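Local structure of mandelate racemase/muconate lactonizing enzyme (Jannaschia sp., 4J3Z) at residues Glu261-Val266 / Arg286-Glu292; Met74-His79 / Val91-Phe95. The protein probably catalyses a metal-dependent reaction on a carboxylate substrate, as mandelate racemase and muconate lactonizing enzymes do, its own substrate not being established. All coordinates share one frame; numbering follows the deposited sequence.

Contact 1 (Glu261-Val266 / Arg286-Glu292); sequences ERLTGV and RAGGIWE
Arg286 starts out extended and bends at chi3 (-69°), turning its guanidinium edge to the backbone of 261-266, while Thr264, with OG1 trans to its own N (chi1 -168°), presents its hydroxyl to the end of helix 284-287. NH1 of Arg286 donates to O of Glu261 at 3.2 Å. The bond is fairly straight, with an N-H...O angle of 160°, and the oxygen sits near the guanidinium plane, though the donor stands tilted from the carbonyl plane. The same NH1 lies 3.7 Å from CG of Arg262; these two arginine side chains run alongside each other in one direction, and Arg262 carries its charge onward to Glu236.

Next comes a pair of successive carbonyls. Thr264 OG1 donates to Arg286 O at 2.6 Å, and the neighbouring Gly265 N takes Ala287 O at 2.9 Å. Both acceptors sit where the short helix is finishing, just before Gly288 turns to positive phi and the chain swings into helix 290-302. From the first turn of that next helix, Glu292 comes back across Val266 at about a right angle. Its OE2 receives Val266 N at 3.2 Å through the anti lone pair, and lies 3.3 Å from Val266 CB.

Segments 261-266 and 286-292 follow strands 257-259 and 279-280 of the enolase-type barrel, at the strand ends where this superfamily keeps its active site. Arg262 O accepts a hydrogen bond from Arg86 of the second subunit, which also packs on Thr264. Gly265 is the N-cap of helix 266-274, so the Glu292 carboxylate sits at the start of that helix, whose dipole would probably stabilise its negative charge.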
# COMPACT_ATOMS: atom_id res chain seq x y z
N GLU D 261 3.28 24.89 -12.30
CA GLU D 261 3.02 26.09 -13.12
C GLU D 261 1.97 25.83 -14.19
O GLU D 261 1.26 26.74 -14.61
CB GLU D 261 4.31 26.65 -13.74
CG GLU D 261 4.66 26.11 -15.12
CD GLU D 261 5.39 27.12 -15.98
OE1 GLU D 261 6.62 27.29 -15.80
OE2 GLU D 261 4.73 27.75 -16.85
N ARG D 262 1.86 24.56 -14.61
CA ARG D 262 0.89 24.18 -15.62
C ARG D 262 -0.35 23.53 -14.99
O ARG D 262 -1.27 23.09 -15.70
CB ARG D 262 1.55 23.33 -16.71
CG ARG D 262 2.48 24.15 -17.60
CD ARG D 262 3.07 23.35 -18.75
NE ARG D 262 4.27 22.63 -18.33
CZ ARG D 262 4.97 21.78 -19.09
NH1 ARG D 262 4.61 21.53 -20.35
NH2 ARG D 262 6.04 21.18 -18.58
N LEU D 263 -0.38 23.50 -13.66
CA LEU D 263 -1.52 22.96 -12.92
C LEU D 263 -2.54 24.03 -12.54
O LEU D 263 -2.18 25.18 -12.29
CB LEU D 263 -1.06 22.20 -11.66
CG LEU D 263 -0.11 21.01 -11.82
CD1 LEU D 263 0.19 20.42 -10.44
CD2 LEU D 263 -0.69 19.94 -12.73
N THR D 264 -3.81 23.63 -12.52
CA THR D 264 -4.89 24.53 -12.16
C THR D 264 -5.83 23.83 -11.18
O THR D 264 -6.07 22.63 -11.28
CB THR D 264 -5.65 25.04 -13.41
OG1 THR D 264 -6.51 26.12 -13.04
CG2 THR D 264 -6.48 23.95 -14.08
N GLY D 265 -6.35 24.58 -10.21
CA GLY D 265 -7.28 24.02 -9.25
C GLY D 265 -6.58 23.27 -8.14
O GLY D 265 -5.72 22.41 -8.39
N VAL D 266 -6.95 23.59 -6.91
CA VAL D 266 -6.30 23.05 -5.71
C VAL D 266 -6.29 21.52 -5.69
O VAL D 266 -5.38 20.92 -5.12
CB VAL D 266 -6.92 23.67 -4.42
CG1 VAL D 266 -8.24 23.00 -4.03
CG2 VAL D 266 -5.93 23.64 -3.27
N ARG D 286 -3.43 31.23 -13.70
CA ARG D 286 -3.92 29.96 -14.22
C ARG D 286 -4.54 29.11 -13.11
O ARG D 286 -5.60 28.50 -13.30
CB ARG D 286 -2.78 29.19 -14.88
CG ARG D 286 -3.00 27.69 -15.08
CD ARG D 286 -1.88 27.07 -15.89
NE ARG D 286 -1.90 27.53 -17.28
CZ ARG D 286 -0.84 27.58 -18.08
NH1 ARG D 286 0.37 27.20 -17.66
NH2 ARG D 286 -0.98 28.02 -19.33
N ALA D 287 -3.87 29.06 -11.96
CA ALA D 287 -4.23 28.17 -10.83
C ALA D 287 -5.64 28.38 -10.28
O ALA D 287 -6.22 27.47 -9.70
CB ALA D 287 -3.21 28.29 -9.71
N GLY D 288 -6.17 29.59 -10.45
CA GLY D 288 -7.49 29.92 -9.91
C GLY D 288 -7.50 31.20 -9.11
O GLY D 288 -8.53 31.54 -8.53
N GLY D 289 -6.36 31.89 -9.07
CA GLY D 289 -6.27 33.21 -8.44
C GLY D 289 -5.61 33.25 -7.07
O GLY D 289 -5.06 32.26 -6.59
N ILE D 290 -5.69 34.41 -6.43
CA ILE D 290 -5.00 34.66 -5.15
C ILE D 290 -5.55 33.81 -4.00
O ILE D 290 -4.78 33.30 -3.18
CB ILE D 290 -5.07 36.16 -4.79
CG1 ILE D 290 -4.58 37.00 -5.97
CG2 ILE D 290 -4.29 36.45 -3.52
CD1 ILE D 290 -4.83 38.49 -5.83
N TRP D 291 -6.87 33.63 -3.95
CA TRP D 291 -7.53 32.88 -2.89
C TRP D 291 -7.31 31.39 -3.07
O TRP D 291 -7.02 30.68 -2.10
CB TRP D 291 -9.03 33.21 -2.84
CG TRP D 291 -9.76 32.69 -1.63
CD1 TRP D 291 -10.64 31.64 -1.60
CD2 TRP D 291 -9.67 33.17 -0.29
NE1 TRP D 291 -11.11 31.45 -0.32
CE2 TRP D 291 -10.53 32.37 0.51
CE3 TRP D 291 -8.96 34.21 0.32
CZ2 TRP D 291 -10.70 32.58 1.88
CZ3 TRP D 291 -9.12 34.42 1.69
CH2 TRP D 291 -9.99 33.60 2.46
N GLU D 292 -7.42 30.92 -4.31
CA GLU D 292 -7.04 29.55 -4.62
C GLU D 292 -5.57 29.34 -4.24
O GLU D 292 -5.23 28.35 -3.58
CB GLU D 292 -7.32 29.23 -6.09
CG GLU D 292 -7.50 27.74 -6.41
CD GLU D 292 -8.76 27.10 -5.81
OE1 GLU D 292 -9.59 27.81 -5.17
OE2 GLU D 292 -8.92 25.86 -5.95

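Contact 2 (Met74-His79 / Val91-Phe95); sequences MSRRAH and VFGAF
Met74 meets Phe95 with its CB, 3.8 Å from CE1, while the thioether end of the chain leads off elsewhere; both residues also touch Met63. One step on, Ser75 touches the ends of both phenylalanine rings. Its CB lies 3.5 Å from CZ of Phe95, and that ring reaches over the backbone between Met74 and Ser75 at an oblique slant. The hydroxyl goes the other way: with OG trans to the backbone N (chi1 169°), it comes up to the rim of Phe92 in the plane of the ring, 3.3 Å from CZ. The rings themselves are layered, CD2 of Phe95 standing over one face of Phe92 and displaced toward its rim.

The two segments belong to helices 71-80 and 89-109, which run nearly antiparallel, at 157° with axes 9.8 Å apart, as a helical hairpin in the N-terminal domain that accompanies the barrel in this superfamily. Phe92 and Phe95, at positions i and i+3, make up most of what the second helix contributes, and Ser75 and Ala78 are small enough to let the ring ends come close to the first helix, Phe92 edge-first and Phe95 obliquely.

Ala78 points at the other helix, and its CB presses on Phe95 at CD1, 3.4 Å away. Its carbonyl O is met by CG1 of Val91 at 3.7 Å, and its C lies at the edge of Phe92. His79 ends the walk with a T-shaped pair: its edge faces the side of Phe92 opposite Phe95, the ring centroids 5.8 Å apart and the planes at 72°. Beyond it, His79 NE2 makes a weak hydrogen bond to Asp241 of the second subunit.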
# COMPACT_ATOMS: atom_id res chain seq x y z
N MET D 74 -18.09 33.09 -6.63
CA MET D 74 -17.75 33.21 -8.05
C MET D 74 -16.80 32.11 -8.52
O MET D 74 -16.99 31.55 -9.61
CB MET D 74 -17.19 34.59 -8.35
CG MET D 74 -18.23 35.69 -8.19
SD MET D 74 -17.56 37.33 -8.52
CE MET D 74 -16.48 37.59 -7.10
N SER D 75 -15.82 31.77 -7.69
CA SER D 75 -14.89 30.66 -8.00
C SER D 75 -15.63 29.35 -8.25
O SER D 75 -15.38 28.68 -9.26
CB SER D 75 -13.84 30.50 -6.90
OG SER D 75 -13.11 29.30 -7.07
N ARG D 76 -16.54 28.98 -7.34
CA ARG D 76 -17.41 27.81 -7.54
C ARG D 76 -18.20 27.89 -8.85
O ARG D 76 -18.15 26.96 -9.66
CB ARG D 76 -18.36 27.61 -6.35
CG ARG D 76 -17.75 27.08 -5.06
CD ARG D 76 -16.89 25.83 -5.20
NE ARG D 76 -17.51 24.81 -6.04
CZ ARG D 76 -17.07 23.56 -6.20
NH1 ARG D 76 -15.97 23.12 -5.58
NH2 ARG D 76 -17.73 22.73 -7.00
N ARG D 77 -18.93 28.99 -9.06
CA ARG D 77 -19.63 29.25 -10.32
C ARG D 77 -18.69 29.05 -11.53
O ARG D 77 -19.05 28.36 -12.49
CB ARG D 77 -20.17 30.68 -10.36
CG ARG D 77 -21.53 30.93 -9.69
CD ARG D 77 -22.10 32.28 -10.13
NE ARG D 77 -22.98 32.89 -9.13
CZ ARG D 77 -23.28 34.18 -9.03
NH1 ARG D 77 -22.78 35.07 -9.88
NH2 ARG D 77 -24.09 34.60 -8.06
N ALA D 78 -17.49 29.63 -11.47
CA ALA D 78 -16.58 29.61 -12.60
C ALA D 78 -15.94 28.24 -12.82
O ALA D 78 -15.59 27.90 -13.95
CB ALA D 78 -15.53 30.70 -12.48
N HIS D 79 -15.79 27.48 -11.73
CA HIS D 79 -15.32 26.09 -11.76
C HIS D 79 -16.40 25.18 -12.32
O HIS D 79 -16.13 24.31 -13.14
CB HIS D 79 -14.94 25.66 -10.34
CG HIS D 79 -14.42 24.25 -10.23
ND1 HIS D 79 -13.16 23.88 -10.64
CD2 HIS D 79 -14.98 23.14 -9.70
CE1 HIS D 79 -12.97 22.60 -10.39
NE2 HIS D 79 -14.06 22.12 -9.81
N VAL D 91 -10.83 28.20 -18.92
CA VAL D 91 -11.95 28.88 -18.27
C VAL D 91 -11.55 29.46 -16.92
O VAL D 91 -11.95 30.57 -16.55
CB VAL D 91 -13.16 27.93 -18.07
CG1 VAL D 91 -14.30 28.64 -17.34
CG2 VAL D 91 -13.65 27.37 -19.40
N PHE D 92 -10.75 28.70 -16.17
CA PHE D 92 -10.43 29.10 -14.81
C PHE D 92 -9.22 30.02 -14.76
O PHE D 92 -9.13 30.89 -13.89
CB PHE D 92 -10.27 27.88 -13.90
CG PHE D 92 -10.79 28.09 -12.51
CD1 PHE D 92 -12.10 28.49 -12.29
CD2 PHE D 92 -9.97 27.87 -11.41
CE1 PHE D 92 -12.59 28.68 -11.01
CE2 PHE D 92 -10.45 28.05 -10.12
CZ PHE D 92 -11.76 28.45 -9.92
N GLY D 93 -8.30 29.82 -15.70
CA GLY D 93 -7.23 30.79 -15.94
C GLY D 93 -7.81 32.17 -16.23
O GLY D 93 -7.28 33.19 -15.78
N ALA D 94 -8.92 32.20 -16.96
CA ALA D 94 -9.65 33.44 -17.20
C ALA D 94 -10.20 34.00 -15.88
O ALA D 94 -10.03 35.19 -15.59
CB ALA D 94 -10.78 33.21 -18.20
N PHE D 95 -10.82 33.15 -15.08
CA PHE D 95 -11.33 33.53 -13.77
C PHE D 95 -10.27 34.16 -12.86
O PHE D 95 -10.56 35.11 -12.13
CB PHE D 95 -11.97 32.33 -13.05
CG PHE D 95 -12.37 32.63 -11.63
CD1 PHE D 95 -13.57 33.30 -11.36
CD2 PHE D 95 -11.54 32.28 -10.56
CE1 PHE D 95 -13.92 33.60 -10.05
CE2 PHE D 95 -11.89 32.58 -9.26
CZ PHE D 95 -13.08 33.25 -9.01

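In the fold
From the N terminus, the chain makes its three-stranded sheet and helix 48-62 before contact 2 closes the short loop between helices 71-80 and 89-109. It then enters the barrel, and contact 1 comes much later, joining the loop after strand 257-259 to the junction of helices 284-287 and 290-302 and so closing a loop that holds helix 266-274 and strand 279-280. The two closures follow in series, neither enclosing the other, yet their centres are only about 10 Å apart. They touch directly: Gly288 packs against the rings of Phe92 and Phe95, tying the N-terminal domain to the barrel. Both contacts also reach the second subunit.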